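PDB 3D4I: Sts-2 protein, which carries an acid-dependent 2H-phosphatase domain, the part crystallised here, and probably interferes with CBL-mediated down-regulation of activated receptors such as the T-cell receptor. Local coordinates for residues I12-H17 / S208-L213; V87-V92 / E109-E114; L141-L146 / V153-R158; G184-T189 / G195-V200. All blocks are in the same frame, centred on the assembly; numbering follows the deposited sequence. Where two conformers were deposited one is given.

How the interactions relate
Interactions 1, 2 and 4 share one mixed sheet. Strand 196-201 of interaction 4 lies between strand 11-16 of interaction 1 and strand 89-94 of interaction 2; Ile15 N to Ile199 O (2.9 Å) and Ala91 O to Leu198 N (2.8 Å) are probable hydrogen bonds on its two edges. Interactions 1 and 4, centres about 10 Å apart, pack one face of the sheet; interaction 2 packs the other, its centre about 13 Å from that of interaction 4. Interaction 3 lies off the outermost strand 119-121, meeting interaction 4 where Gln185 approaches Arg158. Strand 11-16 ends at Arg16, with His17 next; the two begin the family's Arg-His-Gly signature and so probably lie at the active site.

Interaction 1: I12-H17 / S208-L213; sequences ILVIRH and SCTRPL. Unlike the reference sequence in segment 12-17: Ile15 (reference Val).
Val14 and Thr210 meet methyl to methyl, Val14 CG2 lying 3.8 Å from Thr210 CG2 with the two side chains slanted across one another. The same valine methyl also faces Cys209 CB at 4.4 Å, so a single branch serves two consecutive residues of 208-213. The second apolar patch belongs to Leu213, which offers one branch: its CD1 comes in at about a right angle to Ile12, 3.9 Å from Ile12 CG2. Ile187 of helix 172-187 touches both Ile12 and Leu213 and adds to this patch.

Ile12 and Val14 are alternate residues of strand 11-16, which runs through the interior of the sheet in this histidine phosphatase fold, so the packing lays the 208-213 turn over one face of that strand. The strand ends at Arg16, followed by His17, the first two residues of the Arg-His-Gly signature, whose histidine accepts the phosphoryl group in relatives.

The polar groups look elsewhere. In Thr210 (chi1 61°) the hydroxyl sits between the backbone N and the carbonyl carbon, where OG1 hydrogen-bonds Leu206 O, while CG2 is left for the valine. Within the signature, Arg16 NH1 donates to His17 O at 3.2 Å, a bent bond (137°) arriving from above the carbonyl plane. His17 CE1 lies 3.3 Å over one face of the same guanidinium, toward its rim, and Arg16 NE is bonded to Ser203 OG.

Interaction 2: V87-V92 / E109-E114; sequences VRVTAV and EELKLE
Val89 is the residue on which both leucines of 109-114 converge. Leu113 brings its CD1 methyl to 4.0 Å from Val89 CB, and the same methyl sits 3.9 Å from the carbonyl oxygen Val89 O, so it covers backbone as well as side chain. From the helix end, Leu111 CD2 meets the CG2 branch of Val89 at 4.1 Å, the two side chains crossing at about a right angle. Leu111 does this with chi1 at -114°, well off any staggered position, whereas Val89 is relaxed: its CG1 stands opposite the backbone N (chi1 175°) and its CG2 is the branch offered to Leu111. Leu198 of the adjoining strand and Leu117 also touch Val89, making this the well-packed side.

The other side is looser and faces solvent. Lys112, exposed, leaves the helix with a positive phi of 67° in a Schellman motif, and its backbone N bonds Glu109 O at 3.1 Å; this reversal is what turns Leu113 back toward the strand. On the far side of strand 89-94, Arg88 is likewise exposed, with Thr90 CG2 3.5 Å above the centre of one guanidinium face, while Thr90 OG1 hydrogen-bonds Asp193 OD2. The contact belongs to a beta-alpha-beta crossover, in which helix 98-111 packs its C-terminal end over strand 89-94 before the chain proceeds to the parallel strand 119-121.

Interaction 3: L141-L146 / V153-R158; sequences LTLEEL and VDLDYR
Leu143 and Val153 mark the closest backbone approach, their CA atoms 6.6 Å apart where the first turn of helix 143-148 passes the loop 153-158. That turn is started by a capping box: Thr142 at the N-cap accepts from Glu145 N through OG1 at 3.3 Å, and Glu145 OE1 in return receives Thr142 N at 3.1 Å, from above the carboxylate plane. Glu145 OE2, the other oxygen, is hydrogen-bonded to Ser55 OG.

The side chains that touch are all aliphatic. Val153 divides its two methyls between two leucines. Its CG1 presses against Leu143 CD2 at 3.4 Å, tighter than ordinary van der Waals contact, with the side chains crossing at about a right angle; its CG2 meets Leu146 CD1 obliquely at 3.9 Å. A chi1 of 153°, turned somewhat from exact staggering, sets the methyls in these two directions. Cutting Val153 back to an alanine would probably cost Leu143 CD2 and Leu146 CD1 their contacts with this loop and open a gap between helix and loop.

Leu155 lies at the exposed margin and leans its CD2 methyl on Leu143 CB, 3.7 Å away. Beneath, Val121 of strand 119-121 touches both Leu143 and Val153, tying helix and loop to the sheet edge. Around Leu155 the loop bends in an Asx turn, in which Asp156 N donates to Asp154 OD1 at 2.9 Å, on the anti side of the carboxylate and 31° out of its plane.

Interaction 4: G184-T189 / G195-V200; sequences GQIINT and GITLIV
Helix 172-187 leads by a short connection into strand 196-201, one of the parallel strands of the histidine phosphatase alpha/beta core, and this contact is where the last turn of the helix packs on the strand that follows it. Ile186 and Ile199 carry it. They reach toward each other tip to tip, Ile186 CD1 lying 3.9 Å from Ile199 CD1. The second branch of Ile186 joins in, its CG2 being 4.1 Å from the same Ile199 CD1, so the end of one isoleucine is received by both arms of the other. The arms differ in shape: Ile186 is extended, with chi2 at 173° sending CD1 outward, while Ile199 bends at chi2 -59°.

Two residues back along the strand, Thr197 faces the helix as well and its CG2 lies 4.4 Å from Ile186 CG2, a looser contact. The nearest CA atoms, those of Ile186 and Thr197, are 9.0 Å apart, and side chains bridge the interval. Phe93 of the neighbouring strand touches both Ile186 and Thr197, and Ile12 touches Thr197 and Ile199 from the strand on the other edge, so the helix sits on a three-strand apolar surface.

Bonds within the segment close the helix end. Asn188 N reaches Gly184 O and Thr189 N reaches Ile186 O at 3.0 Å; Arg10 NH1, from outside the segment, hydrogen-bonds Ile187 O. The Thr189 hydroxyl turns back along the helix, where OG1 donates to Gln185 O at 3.2 Å, tilted 34° from the carbonyl plane.

Interaction 1: I12-H17 / S208-L213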
# COMPACT_ATOMS: atom_id res chain seq x y z
N ILE A 12 3.24 22.58 -12.51
CA ILE A 12 2.57 21.48 -13.21
C ILE A 12 3.23 20.19 -12.70
O ILE A 12 4.44 20.03 -12.83
CB ILE A 12 2.72 21.59 -14.74
CG1 ILE A 12 1.75 22.64 -15.31
CG2 ILE A 12 2.50 20.20 -15.44
CD1 ILE A 12 0.37 22.10 -15.55
N LEU A 13 2.43 19.33 -12.09
CA LEU A 13 2.94 18.12 -11.43
C LEU A 13 2.30 16.94 -12.13
O LEU A 13 1.09 16.70 -12.00
CB LEU A 13 2.62 18.12 -9.93
CG LEU A 13 3.13 16.91 -9.12
CD1 LEU A 13 4.66 16.79 -9.18
CD2 LEU A 13 2.64 17.06 -7.66
N VAL A 14 3.12 16.23 -12.90
CA VAL A 14 2.64 15.13 -13.70
C VAL A 14 2.88 13.90 -12.87
O VAL A 14 3.99 13.72 -12.35
CB VAL A 14 3.38 15.01 -15.04
CG1 VAL A 14 2.78 13.85 -15.86
CG2 VAL A 14 3.27 16.33 -15.84
N ILE A 15 1.83 13.10 -12.72
CA ILE A 15 1.77 11.99 -11.78
C ILE A 15 1.28 10.73 -12.50
O ILE A 15 0.18 10.74 -13.11
CB ILE A 15 0.80 12.33 -10.60
CG1 ILE A 15 1.27 13.61 -9.87
CG2 ILE A 15 0.77 11.17 -9.55
CD1 ILE A 15 0.29 14.14 -8.86
N ARG A 16 2.04 9.64 -12.38
CA ARG A 16 1.62 8.36 -12.92
C ARG A 16 0.57 7.70 -12.02
O ARG A 16 0.63 7.79 -10.78
CB ARG A 16 2.81 7.42 -13.15
CG ARG A 16 2.45 6.21 -14.06
CD ARG A 16 3.21 4.98 -13.50
NE ARG A 16 3.12 3.76 -14.32
CZ ARG A 16 2.55 2.64 -13.91
NH1 ARG A 16 1.96 2.54 -12.68
NH2 ARG A 16 2.57 1.59 -14.74
N HIS A 17 -0.39 7.04 -12.64
CA HIS A 17 -1.43 6.35 -11.89
C HIS A 17 -0.81 5.28 -10.97
O HIS A 17 0.32 4.83 -11.18
CB HIS A 17 -2.43 5.69 -12.88
CG HIS A 17 -1.79 4.73 -13.84
ND1 HIS A 17 -1.38 3.46 -13.47
CD2 HIS A 17 -1.51 4.85 -15.16
CE1 HIS A 17 -0.87 2.85 -14.53
NE2 HIS A 17 -0.94 3.67 -15.56
N SER A 208 6.12 13.35 -22.32
CA SER A 208 5.39 14.05 -23.37
C SER A 208 4.61 15.28 -22.93
O SER A 208 4.31 16.13 -23.75
CB SER A 208 4.45 13.08 -24.10
OG SER A 208 3.38 12.76 -23.25
N CYS A 209 4.26 15.37 -21.64
CA CYS A 209 3.53 16.53 -21.12
C CYS A 209 4.45 17.59 -20.49
O CYS A 209 3.98 18.67 -20.08
CB CYS A 209 2.38 16.11 -20.19
SG CYS A 209 1.07 15.17 -21.06
N THR A 210 5.74 17.30 -20.41
CA THR A 210 6.69 18.24 -19.79
C THR A 210 7.64 18.84 -20.81
O THR A 210 7.89 20.04 -20.77
CB THR A 210 7.49 17.62 -18.60
OG1 THR A 210 8.26 16.50 -19.06
CG2 THR A 210 6.54 17.15 -17.50
N ARG A 211 8.14 18.02 -21.74
CA ARG A 211 9.02 18.53 -22.82
C ARG A 211 8.48 19.78 -23.54
O ARG A 211 9.23 20.74 -23.72
CB ARG A 211 9.41 17.41 -23.79
CG ARG A 211 10.38 16.43 -23.16
CD ARG A 211 10.92 15.44 -24.15
NE ARG A 211 11.96 16.00 -24.99
CZ ARG A 211 13.25 16.10 -24.66
NH1 ARG A 211 13.70 15.68 -23.48
NH2 ARG A 211 14.11 16.60 -25.54
N PRO A 212 7.18 19.78 -23.94
CA PRO A 212 6.60 20.98 -24.58
C PRO A 212 6.64 22.22 -23.69
O PRO A 212 6.86 23.32 -24.21
CB PRO A 212 5.14 20.57 -24.87
CG PRO A 212 5.15 19.10 -24.89
CD PRO A 212 6.18 18.69 -23.86
N LEU A 213 6.45 22.05 -22.38
CA LEU A 213 6.52 23.19 -21.44
C LEU A 213 7.92 23.73 -21.36
O LEU A 213 8.13 24.94 -21.27
CB LEU A 213 6.09 22.77 -20.02
CG LEU A 213 4.69 22.20 -19.78
CD1 LEU A 213 4.47 22.01 -18.27
CD2 LEU A 213 3.63 23.10 -20.37

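Interaction 2: V87-V92 / E109-E114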
# COMPACT_ATOMS: atom_id res chain seq x y z
N VAL A 87 1.62 22.65 -0.08
CA VAL A 87 1.46 23.26 -1.40
C VAL A 87 -0.02 23.52 -1.75
O VAL A 87 -0.92 22.82 -1.28
CB VAL A 87 2.17 22.45 -2.54
CG1 VAL A 87 3.62 22.26 -2.22
CG2 VAL A 87 1.46 21.11 -2.83
N ARG A 88 -0.24 24.54 -2.58
CA ARG A 88 -1.57 24.90 -3.05
C ARG A 88 -1.89 24.20 -4.36
O ARG A 88 -1.30 24.53 -5.38
CB ARG A 88 -1.64 26.44 -3.24
CG ARG A 88 -3.04 26.97 -3.49
CD ARG A 88 -3.15 28.53 -3.39
NE ARG A 88 -4.44 28.92 -3.96
CZ ARG A 88 -4.61 29.54 -5.12
NH1 ARG A 88 -3.56 29.91 -5.84
NH2 ARG A 88 -5.84 29.80 -5.54
N VAL A 89 -2.82 23.24 -4.34
CA VAL A 89 -3.29 22.58 -5.56
C VAL A 89 -4.56 23.28 -6.02
O VAL A 89 -5.51 23.40 -5.24
CB VAL A 89 -3.59 21.07 -5.31
CG1 VAL A 89 -4.20 20.41 -6.54
CG2 VAL A 89 -2.33 20.34 -4.85
N THR A 90 -4.58 23.71 -7.28
CA THR A 90 -5.67 24.53 -7.83
C THR A 90 -6.47 23.89 -8.95
O THR A 90 -7.53 24.39 -9.34
CB THR A 90 -5.12 25.89 -8.35
OG1 THR A 90 -4.14 25.65 -9.37
CG2 THR A 90 -4.46 26.65 -7.22
N ALA A 91 -5.95 22.81 -9.52
CA ALA A 91 -6.63 22.17 -10.63
C ALA A 91 -6.09 20.77 -10.82
O ALA A 91 -4.95 20.48 -10.46
CB ALA A 91 -6.48 22.98 -11.91
N VAL A 92 -6.94 19.90 -11.36
CA VAL A 92 -6.53 18.55 -11.72
C VAL A 92 -7.19 18.06 -12.99
O VAL A 92 -8.41 18.18 -13.19
CB VAL A 92 -6.48 17.50 -10.53
CG1 VAL A 92 -6.77 18.08 -9.15
CG2 VAL A 92 -7.22 16.19 -10.81
N GLU A 109 -9.07 13.29 -2.32
CA GLU A 109 -9.71 12.94 -1.05
C GLU A 109 -8.75 13.15 0.12
O GLU A 109 -9.13 13.75 1.14
CB GLU A 109 -10.28 11.52 -1.10
CG GLU A 109 -11.66 11.47 -1.75
CD GLU A 109 -12.15 10.04 -2.04
OE1 GLU A 109 -11.51 9.06 -1.59
OE2 GLU A 109 -13.18 9.92 -2.73
N GLU A 110 -7.50 12.76 -0.07
CA GLU A 110 -6.49 12.94 0.98
C GLU A 110 -6.02 14.38 1.11
O GLU A 110 -5.56 14.79 2.19
CB GLU A 110 -5.29 12.04 0.75
CG GLU A 110 -5.57 10.56 0.97
CD GLU A 110 -5.96 10.21 2.38
OE1 GLU A 110 -5.43 10.84 3.35
OE2 GLU A 110 -6.83 9.33 2.51
N LEU A 111 -6.12 15.15 0.03
CA LEU A 111 -5.89 16.60 0.08
C LEU A 111 -7.06 17.37 0.71
O LEU A 111 -6.93 18.55 0.99
CB LEU A 111 -5.72 17.15 -1.34
CG LEU A 111 -4.46 17.76 -1.97
CD1 LEU A 111 -3.36 18.25 -0.99
CD2 LEU A 111 -3.90 16.95 -3.09
N LYS A 112 -8.20 16.71 0.88
CA LYS A 112 -9.45 17.33 1.35
C LYS A 112 -10.05 18.33 0.35
O LYS A 112 -10.78 19.27 0.73
CB LYS A 112 -9.29 17.96 2.74
CG LYS A 112 -8.93 16.96 3.82
CD LYS A 112 -8.71 17.64 5.18
CE LYS A 112 -7.85 16.77 6.11
NZ LYS A 112 -8.09 15.32 5.93
N LEU A 113 -9.78 18.08 -0.93
CA LEU A 113 -10.18 18.97 -2.00
C LEU A 113 -11.16 18.33 -2.97
O LEU A 113 -11.48 18.91 -4.00
CB LEU A 113 -8.93 19.46 -2.75
CG LEU A 113 -7.96 20.32 -1.94
CD1 LEU A 113 -6.73 20.62 -2.80
CD2 LEU A 113 -8.63 21.62 -1.48
N GLU A 114 -11.65 17.13 -2.65
CA GLU A 114 -12.48 16.37 -3.59
C GLU A 114 -13.83 17.03 -3.95
O GLU A 114 -14.37 16.80 -5.02
CB GLU A 114 -12.68 14.91 -3.14
CG GLU A 114 -13.73 14.70 -2.02
CD GLU A 114 -13.22 14.93 -0.59
OE1 GLU A 114 -12.34 15.79 -0.37
OE2 GLU A 114 -13.73 14.25 0.33

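Interaction 3: L141-L146 / V153-R158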
# COMPACT_ATOMS: atom_id res chain seq x y z
N LEU A 141 -15.36 4.90 -19.23
CA LEU A 141 -16.53 5.37 -18.50
C LEU A 141 -16.90 6.76 -18.98
O LEU A 141 -16.03 7.61 -19.18
CB LEU A 141 -16.26 5.38 -16.99
CG LEU A 141 -16.41 4.12 -16.15
CD1 LEU A 141 -15.13 3.32 -16.14
CD2 LEU A 141 -16.77 4.54 -14.73
N THR A 142 -18.20 6.99 -19.18
CA THR A 142 -18.68 8.31 -19.56
C THR A 142 -18.60 9.17 -18.31
O THR A 142 -18.50 8.65 -17.20
CB THR A 142 -20.17 8.27 -20.04
OG1 THR A 142 -20.93 7.51 -19.10
CG2 THR A 142 -20.28 7.62 -21.40
N LEU A 143 -18.64 10.49 -18.49
CA LEU A 143 -18.64 11.42 -17.36
C LEU A 143 -19.83 11.20 -16.41
O LEU A 143 -19.70 11.36 -15.18
CB LEU A 143 -18.59 12.87 -17.86
CG LEU A 143 -17.43 13.21 -18.80
CD1 LEU A 143 -17.46 14.65 -19.26
CD2 LEU A 143 -16.08 12.91 -18.16
N GLU A 144 -20.97 10.81 -16.98
CA GLU A 144 -22.17 10.52 -16.20
C GLU A 144 -21.97 9.28 -15.33
O GLU A 144 -22.30 9.29 -14.14
CB GLU A 144 -23.41 10.38 -17.10
CG GLU A 144 -23.83 11.69 -17.76
CD GLU A 144 -25.32 11.77 -18.08
OE1 GLU A 144 -25.93 10.72 -18.43
OE2 GLU A 144 -25.88 12.89 -17.99
N GLU A 145 -21.39 8.24 -15.93
CA GLU A 145 -21.02 7.01 -15.22
C GLU A 145 -20.02 7.27 -14.09
O GLU A 145 -20.13 6.69 -13.01
CB GLU A 145 -20.49 5.96 -16.20
CG GLU A 145 -21.61 5.24 -16.96
CD GLU A 145 -21.15 4.46 -18.18
OE1 GLU A 145 -19.94 4.49 -18.54
OE2 GLU A 145 -22.01 3.82 -18.79
N LEU A 146 -19.04 8.14 -14.35
CA LEU A 146 -18.11 8.56 -13.31
C LEU A 146 -18.80 9.32 -12.18
O LEU A 146 -18.53 9.05 -11.02
CB LEU A 146 -16.94 9.36 -13.90
CG LEU A 146 -15.96 8.55 -14.78
CD1 LEU A 146 -15.06 9.48 -15.58
CD2 LEU A 146 -15.12 7.58 -13.95
N VAL A 153 -16.27 14.72 -11.40
CA VAL A 153 -15.78 15.12 -12.73
C VAL A 153 -16.40 16.45 -13.21
O VAL A 153 -17.48 16.84 -12.77
CB VAL A 153 -16.04 13.98 -13.75
CG1 VAL A 153 -16.18 14.54 -15.16
CG2 VAL A 153 -14.94 12.92 -13.68
N ASP A 154 -15.69 17.14 -14.10
CA ASP A 154 -16.15 18.42 -14.63
C ASP A 154 -16.99 18.23 -15.91
O ASP A 154 -16.46 17.98 -16.99
CB ASP A 154 -14.97 19.38 -14.87
CG ASP A 154 -15.42 20.82 -15.12
OD1 ASP A 154 -16.61 21.04 -15.44
OD2 ASP A 154 -14.57 21.73 -14.99
N LEU A 155 -18.30 18.36 -15.77
CA LEU A 155 -19.21 18.19 -16.91
C LEU A 155 -19.15 19.36 -17.90
O LEU A 155 -19.56 19.21 -19.06
CB LEU A 155 -20.65 17.95 -16.42
CG LEU A 155 -20.84 16.81 -15.42
CD1 LEU A 155 -22.29 16.70 -15.00
CD2 LEU A 155 -20.35 15.46 -15.96
N ASP A 156 -18.62 20.49 -17.45
CA ASP A 156 -18.45 21.69 -18.27
C ASP A 156 -17.15 21.72 -19.03
O ASP A 156 -16.99 22.53 -19.96
CB ASP A 156 -18.52 22.96 -17.42
CG ASP A 156 -19.86 23.14 -16.75
OD1 ASP A 156 -20.89 22.70 -17.32
OD2 ASP A 156 -19.87 23.75 -15.65
N TYR A 157 -16.19 20.88 -18.63
CA TYR A 157 -14.87 20.92 -19.23
C TYR A 157 -14.95 20.54 -20.69
O TYR A 157 -15.65 19.60 -21.05
CB TYR A 157 -13.87 20.02 -18.48
CG TYR A 157 -12.48 20.06 -19.07
CD1 TYR A 157 -11.77 21.26 -19.12
CD2 TYR A 157 -11.88 18.91 -19.58
CE1 TYR A 157 -10.50 21.32 -19.67
CE2 TYR A 157 -10.60 18.96 -20.13
CZ TYR A 157 -9.92 20.17 -20.17
OH TYR A 157 -8.67 20.24 -20.71
N ARG A 158 -14.24 21.30 -21.52
CA ARG A 158 -14.19 21.04 -22.95
C ARG A 158 -12.78 20.62 -23.30
O ARG A 158 -11.90 21.48 -23.43
CB ARG A 158 -14.59 22.29 -23.74
CG ARG A 158 -16.02 22.72 -23.49
CD ARG A 158 -16.93 22.24 -24.59
NE ARG A 158 -17.65 23.39 -25.17
CZ ARG A 158 -17.17 24.16 -26.14
NH1 ARG A 158 -15.97 23.92 -26.67
NH2 ARG A 158 -17.89 25.17 -26.59

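Interaction 4: G184-T189 / G195-V200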
# COMPACT_ATOMS: atom_id res chain seq x y z
N GLY A 184 -0.66 22.89 -23.96
CA GLY A 184 -0.92 24.28 -24.36
C GLY A 184 -2.25 24.82 -23.87
O GLY A 184 -2.32 25.92 -23.30
N GLN A 185 -3.33 24.06 -24.11
CA GLN A 185 -4.67 24.46 -23.66
C GLN A 185 -4.78 24.47 -22.13
O GLN A 185 -5.39 25.36 -21.55
CB GLN A 185 -5.75 23.59 -24.29
CG GLN A 185 -7.14 23.72 -23.66
CD GLN A 185 -8.27 23.12 -24.51
OE1 GLN A 185 -8.34 23.34 -25.72
NE2 GLN A 185 -9.18 22.39 -23.86
N ILE A 186 -4.18 23.48 -21.49
CA ILE A 186 -4.21 23.39 -20.04
C ILE A 186 -3.57 24.63 -19.41
O ILE A 186 -4.14 25.24 -18.51
CB ILE A 186 -3.54 22.07 -19.53
CG1 ILE A 186 -4.42 20.87 -19.90
CG2 ILE A 186 -3.33 22.10 -18.02
CD1 ILE A 186 -3.81 19.51 -19.60
N ILE A 187 -2.40 25.03 -19.92
CA ILE A 187 -1.70 26.20 -19.38
C ILE A 187 -2.52 27.49 -19.54
O ILE A 187 -2.54 28.34 -18.65
CB ILE A 187 -0.28 26.35 -20.00
CG1 ILE A 187 0.59 25.16 -19.61
CG2 ILE A 187 0.40 27.66 -19.59
CD1 ILE A 187 0.47 24.75 -18.19
N ASN A 188 -3.22 27.60 -20.67
CA ASN A 188 -4.12 28.74 -20.91
C ASN A 188 -5.52 28.63 -20.29
O ASN A 188 -6.37 29.49 -20.50
CB ASN A 188 -4.21 29.02 -22.41
CG ASN A 188 -2.92 29.56 -22.99
OD1 ASN A 188 -1.86 28.93 -22.90
ND2 ASN A 188 -3.00 30.74 -23.60
N THR A 189 -5.76 27.57 -19.50
CA THR A 189 -7.05 27.41 -18.82
C THR A 189 -7.27 28.59 -17.87
O THR A 189 -8.34 29.22 -17.89
CB THR A 189 -7.19 26.01 -18.12
OG1 THR A 189 -7.49 25.02 -19.11
CG2 THR A 189 -8.31 26.01 -17.07
N GLY A 195 -0.84 28.41 -8.21
CA GLY A 195 -0.63 27.14 -7.51
C GLY A 195 -0.25 26.02 -8.47
O GLY A 195 0.22 26.26 -9.61
N ILE A 196 -0.44 24.79 -8.00
CA ILE A 196 -0.08 23.60 -8.75
C ILE A 196 -1.27 22.95 -9.43
O ILE A 196 -2.30 22.72 -8.81
CB ILE A 196 0.64 22.55 -7.85
CG1 ILE A 196 1.86 23.17 -7.16
CG2 ILE A 196 1.00 21.26 -8.65
CD1 ILE A 196 2.58 22.22 -6.19
N THR A 197 -1.12 22.66 -10.72
CA THR A 197 -2.07 21.85 -11.45
C THR A 197 -1.57 20.40 -11.52
O THR A 197 -0.43 20.14 -11.92
CB THR A 197 -2.24 22.38 -12.90
OG1 THR A 197 -2.80 23.69 -12.84
CG2 THR A 197 -3.17 21.46 -13.72
N LEU A 198 -2.43 19.45 -11.15
CA LEU A 198 -2.06 18.02 -11.28
C LEU A 198 -2.45 17.48 -12.64
O LEU A 198 -3.54 17.76 -13.13
CB LEU A 198 -2.70 17.21 -10.15
CG LEU A 198 -2.59 17.71 -8.69
CD1 LEU A 198 -3.22 16.68 -7.73
CD2 LEU A 198 -1.17 17.98 -8.26
N ILE A 199 -1.55 16.71 -13.26
CA ILE A 199 -1.79 16.04 -14.51
C ILE A 199 -1.64 14.55 -14.19
O ILE A 199 -0.53 14.04 -14.08
CB ILE A 199 -0.75 16.46 -15.61
CG1 ILE A 199 -0.72 17.99 -15.86
CG2 ILE A 199 -0.96 15.67 -16.92
CD1 ILE A 199 -2.02 18.61 -16.30
N VAL A 200 -2.77 13.87 -14.00
CA VAL A 200 -2.73 12.48 -13.53
C VAL A 200 -2.92 11.58 -14.74
O VAL A 200 -4.00 11.56 -15.35
CB VAL A 200 -3.85 12.19 -12.51
CG1 VAL A 200 -3.72 10.73 -12.00
CG2 VAL A 200 -3.77 13.20 -11.34